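Long-range contact in hypothetical methylmalonyl-CoA decarboxylase alpha subunit (Sulfolobus tokodaii, PDB 1X0U), which is of uncharacterised function but is probably a carboxyl transferase subunit with a crotonase-like fold, modelled here as a six-chain assembly: residues A42-D51 with K87-Q98. Residues are numbered along the deposited sequence; the frame is centred on the assembly and turned at random.
Sequences ARERLALLFD and KVDGRTVFAYAQ
Phe50 and Asp51 both turn CG anti to their own carbonyl carbon (chi1 near -65° in both), which carries the ring to the strands and the carboxylate to the Val88–Arg91 turn. Val88 to Arg91 form a type I' beta turn joining strands 81-88 and 91-98, and the amides of its two central residues each take one carboxylate oxygen: Asp89 N donates to Asp51 OD1 at 2.7 Å and Gly90 N to Asp51 OD2 at 2.8 Å, each oxygen accepting through its syn lone pair. A third bond, from Asp51 N to Lys87 O, is also short (2.7 Å) and nearly straight (165° at the hydrogen), so backbone and side chain of one residue together fix the hairpin end. The Phe50 ring meets strand 91-98 with its edge; CZ lies 3.6 Å from Ala95 CB, which is in the ring plane, and CE2 is 3.7 Å from Val93 CG2. Toward the start of the helix, Ala42 and Ala97 meet methyl to methyl (CB to CB 3.8 Å), and mid-helix Leu46 CG packs 3.7 Å from Ala97 CB. Water 1 bridges Arg45 NH1 to Gln98 O, while the guanidinium also forms salt bridges with Asp134 and Glu239. Helix 42-49 runs roughly antiparallel to strand 91-98 (150°, axes 7.9 Å apart), covering part of one face of the mixed sheet, over strands 81-88 and 91-98; helix 239-252 flanks it at Leu49, and Phe94 and Tyr96 point away from it, packing against helix 109-125.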
loop_
_atom_site.group_PDB
_atom_site.type_symbol
_atom_site.label_atom_id
_atom_site.label_comp_id
_atom_site.label_asym_id
_atom_site.label_seq_id
_atom_site.Cartn_x
_atom_site.Cartn_y
_atom_site.Cartn_z
ATOM N N ALA A 42 15.015 22.056 36.910
ATOM C CA ALA A 42 14.738 21.436 35.626
ATOM C C ALA A 42 15.992 20.809 35.044
ATOM O O ALA A 42 15.966 19.660 34.601
ATOM C CB ALA A 42 14.168 22.474 34.650
ATOM N N ARG A 43 17.094 21.553 35.072
ATOM C CA ARG A 43 18.345 21.060 34.516
ATOM C C ARG A 43 19.019 19.968 35.340
ATOM O O ARG A 43 19.660 19.078 34.775
ATOM C CB ARG A 43 19.299 22.234 34.249
ATOM C CG ARG A 43 18.865 23.057 33.020
ATOM C CD ARG A 43 19.739 24.290 32.777
ATOM N NE ARG A 43 19.207 25.108 31.688
ATOM C CZ ARG A 43 19.354 24.843 30.392
ATOM N NH1 ARG A 43 20.035 23.773 29.996
ATOM N NH2 ARG A 43 18.804 25.643 29.485
ATOM N N GLU A 44 18.859 20.016 36.664
ATOM C CA GLU A 44 19.445 18.992 37.527
ATOM C C GLU A 44 18.728 17.652 37.278
ATOM O O GLU A 44 19.352 16.588 37.274
ATOM C CB GLU A 44 19.345 19.410 39.007
ATOM C CG GLU A 44 20.129 20.687 39.323
ATOM C CD GLU A 44 19.935 21.196 40.740
ATOM O OE1 GLU A 44 18.807 21.120 41.271
ATOM O OE2 GLU A 44 20.918 21.694 41.324
ATOM N N ARG A 45 17.420 17.706 37.047
ATOM C CA ARG A 45 16.663 16.489 36.781
ATOM C C ARG A 45 17.095 15.875 35.445
ATOM O O ARG A 45 17.234 14.658 35.333
ATOM C CB ARG A 45 15.169 16.801 36.758
ATOM C CG ARG A 45 14.596 17.206 38.101
ATOM C CD ARG A 45 13.359 18.060 37.925
ATOM N NE ARG A 45 12.622 18.235 39.173
ATOM C CZ ARG A 45 11.556 19.024 39.300
ATOM N NH1 ARG A 45 11.104 19.722 38.258
ATOM N NH2 ARG A 45 10.923 19.096 40.457
ATOM N N LEU A 46 17.318 16.713 34.434
ATOM C CA LEU A 46 17.749 16.223 33.123
ATOM C C LEU A 46 19.142 15.586 33.200
ATOM O O LEU A 46 19.373 14.526 32.627
ATOM C CB LEU A 46 17.770 17.364 32.088
ATOM C CG LEU A 46 16.466 17.973 31.554
ATOM C CD1 LEU A 46 16.822 19.151 30.650
ATOM C CD2 LEU A 46 15.666 16.944 30.757
ATOM N N ALA A 47 20.075 16.230 33.895
ATOM C CA ALA A 47 21.420 15.668 33.997
ATOM C C ALA A 47 21.367 14.287 34.657
ATOM O O ALA A 47 22.153 13.409 34.323
ATOM C CB ALA A 47 22.348 16.609 34.797
ATOM N N LEU A 48 20.451 14.106 35.603
ATOM C CA LEU A 48 20.298 12.814 36.275
ATOM C C LEU A 48 19.793 11.765 35.269
ATOM O O LEU A 48 20.356 10.672 35.155
ATOM C CB LEU A 48 19.294 12.922 37.434
ATOM C CG LEU A 48 19.716 13.085 38.901
ATOM C CD1 LEU A 48 21.230 13.091 39.057
ATOM C CD2 LEU A 48 19.116 14.369 39.450
ATOM N N LEU A 49 18.744 12.120 34.526
ATOM C CA LEU A 49 18.132 11.224 33.553
ATOM C C LEU A 49 18.979 10.782 32.366
ATOM O O LEU A 49 18.993 9.605 32.012
ATOM C CB LEU A 49 16.841 11.850 33.015
ATOM C CG LEU A 49 16.161 11.119 31.849
ATOM C CD1 LEU A 49 15.871 9.682 32.252
ATOM C CD2 LEU A 49 14.865 11.844 31.464
ATOM N N PHE A 50 19.675 11.714 31.736
ATOM C CA PHE A 50 20.450 11.356 30.562
ATOM C C PHE A 50 21.847 10.922 30.889
ATOM O O PHE A 50 22.426 11.418 31.847
ATOM C CB PHE A 50 20.450 12.517 29.581
ATOM C CG PHE A 50 19.105 12.766 28.977
ATOM C CD1 PHE A 50 18.213 13.643 29.572
ATOM C CD2 PHE A 50 18.703 12.064 27.843
ATOM C CE1 PHE A 50 16.943 13.821 29.039
ATOM C CE2 PHE A 50 17.439 12.238 27.310
ATOM C CZ PHE A 50 16.560 13.113 27.907
ATOM N N ASP A 51 22.370 9.975 30.110
ATOM C CA ASP A 51 23.710 9.458 30.340
ATOM C C ASP A 51 24.555 10.664 30.670
ATOM O O ASP A 51 25.199 11.277 29.816
ATOM C CB ASP A 51 24.194 8.699 29.108
ATOM C CG ASP A 51 23.322 7.499 28.814
ATOM O OD1 ASP A 51 22.577 7.102 29.729
ATOM O OD2 ASP A 51 23.371 6.949 27.699
ATOM N N LYS A 87 20.870 10.667 25.460
ATOM C CA LYS A 87 20.909 9.218 25.526
ATOM C C LYS A 87 20.524 8.790 26.936
ATOM O O LYS A 87 20.946 9.409 27.915
ATOM C CB LYS A 87 22.327 8.709 25.222
ATOM C CG LYS A 87 22.511 7.961 23.900
ATOM C CD LYS A 87 22.279 8.848 22.702
ATOM C CE LYS A 87 22.635 8.138 21.396
ATOM N NZ LYS A 87 24.107 7.999 21.182
ATOM N N VAL A 88 19.688 7.760 27.029
ATOM C CA VAL A 88 19.294 7.196 28.312
ATOM C C VAL A 88 19.686 5.735 28.107
ATOM O O VAL A 88 19.038 5.025 27.356
ATOM C CB VAL A 88 17.768 7.279 28.584
ATOM C CG1 VAL A 88 17.465 6.686 29.948
ATOM C CG2 VAL A 88 17.288 8.717 28.536
ATOM N N ASP A 89 20.765 5.308 28.751
ATOM C CA ASP A 89 21.273 3.948 28.600
ATOM C C ASP A 89 21.684 3.673 27.155
ATOM O O ASP A 89 21.459 2.589 26.629
ATOM C CB ASP A 89 20.226 2.927 29.065
ATOM C CG ASP A 89 20.051 2.931 30.575
ATOM O OD1 ASP A 89 21.064 2.769 31.282
ATOM O OD2 ASP A 89 18.912 3.102 31.056
ATOM N N GLY A 90 22.295 4.672 26.523
ATOM C CA GLY A 90 22.747 4.525 25.148
ATOM C C GLY A 90 21.663 4.609 24.090
ATOM O O GLY A 90 21.941 4.478 22.902
ATOM N N ARG A 91 20.424 4.826 24.515
ATOM C CA ARG A 91 19.307 4.919 23.582
ATOM C C ARG A 91 18.810 6.355 23.513
ATOM O O ARG A 91 18.754 7.049 24.523
ATOM C CB ARG A 91 18.173 3.994 24.034
ATOM C CG ARG A 91 18.597 2.535 24.184
ATOM C CD ARG A 91 17.483 1.690 24.782
ATOM N NE ARG A 91 16.321 1.590 23.907
ATOM C CZ ARG A 91 15.126 1.177 24.316
ATOM N NH1 ARG A 91 14.944 0.835 25.592
ATOM N NH2 ARG A 91 14.122 1.070 23.451
ATOM N N THR A 92 18.436 6.792 22.319
ATOM C CA THR A 92 17.965 8.156 22.134
ATOM C C THR A 92 16.533 8.421 22.600
ATOM O O THR A 92 15.591 7.748 22.180
ATOM C CB THR A 92 18.059 8.579 20.658
ATOM O OG1 THR A 92 19.406 8.413 20.197
ATOM C CG2 THR A 92 17.654 10.035 20.500
ATOM N N VAL A 93 16.376 9.398 23.485
ATOM C CA VAL A 93 15.046 9.768 23.937
ATOM C C VAL A 93 14.976 11.286 24.032
ATOM O O VAL A 93 15.979 11.958 24.247
ATOM C CB VAL A 93 14.651 9.110 25.312
ATOM C CG1 VAL A 93 15.670 8.054 25.716
ATOM C CG2 VAL A 93 14.458 10.165 26.379
ATOM N N PHE A 94 13.781 11.816 23.832
ATOM C CA PHE A 94 13.551 13.242 23.911
ATOM C C PHE A 94 12.918 13.562 25.252
ATOM O O PHE A 94 12.327 12.699 25.902
ATOM C CB PHE A 94 12.627 13.706 22.779
ATOM C CG PHE A 94 13.354 14.083 21.516
ATOM C CD1 PHE A 94 13.788 13.108 20.625
ATOM C CD2 PHE A 94 13.620 15.420 21.230
ATOM C CE1 PHE A 94 14.474 13.464 19.467
ATOM C CE2 PHE A 94 14.300 15.786 20.082
ATOM C CZ PHE A 94 14.729 14.814 19.199
ATOM N N ALA A 95 13.049 14.809 25.673
ATOM C CA ALA A 95 12.465 15.224 26.935
ATOM C C ALA A 95 12.361 16.729 27.032
ATOM O O ALA A 95 13.028 17.465 26.307
ATOM C CB ALA A 95 13.313 14.701 28.102
ATOM N N TYR A 96 11.478 17.171 27.917
ATOM C CA TYR A 96 11.344 18.576 28.216
ATOM C C TYR A 96 11.270 18.611 29.732
ATOM O O TYR A 96 10.769 17.675 30.364
ATOM C CB TYR A 96 10.107 19.214 27.580
ATOM C CG TYR A 96 8.769 18.731 28.074
ATOM C CD1 TYR A 96 8.011 17.832 27.321
ATOM C CD2 TYR A 96 8.229 19.213 29.267
ATOM C CE1 TYR A 96 6.756 17.435 27.741
ATOM C CE2 TYR A 96 6.968 18.819 29.693
ATOM C CZ TYR A 96 6.238 17.926 28.921
ATOM O OH TYR A 96 4.999 17.505 29.347
ATOM N N ALA A 97 11.817 19.670 30.308
ATOM C CA ALA A 97 11.821 19.844 31.750
ATOM C C ALA A 97 11.419 21.283 31.992
ATOM O O ALA A 97 12.144 22.206 31.622
ATOM C CB ALA A 97 13.215 19.579 32.307
ATOM N N GLN A 98 10.243 21.468 32.575
ATOM C CA GLN A 98 9.755 22.801 32.860
ATOM C C GLN A 98 10.515 23.357 34.058
ATOM O O GLN A 98 10.818 22.635 35.010
ATOM C CB GLN A 98 8.250 22.756 33.129
ATOM C CG GLN A 98 7.438 22.310 31.915
ATOM C CD GLN A 98 5.956 22.178 32.209
ATOM O OE1 GLN A 98 5.552 21.469 33.137
ATOM N NE2 GLN A 98 5.133 22.852 31.414
HETATM O O HOH W 1 11.389 19.763 35.363
HETATM O O HOH W 2 23.240 11.834 27.090
#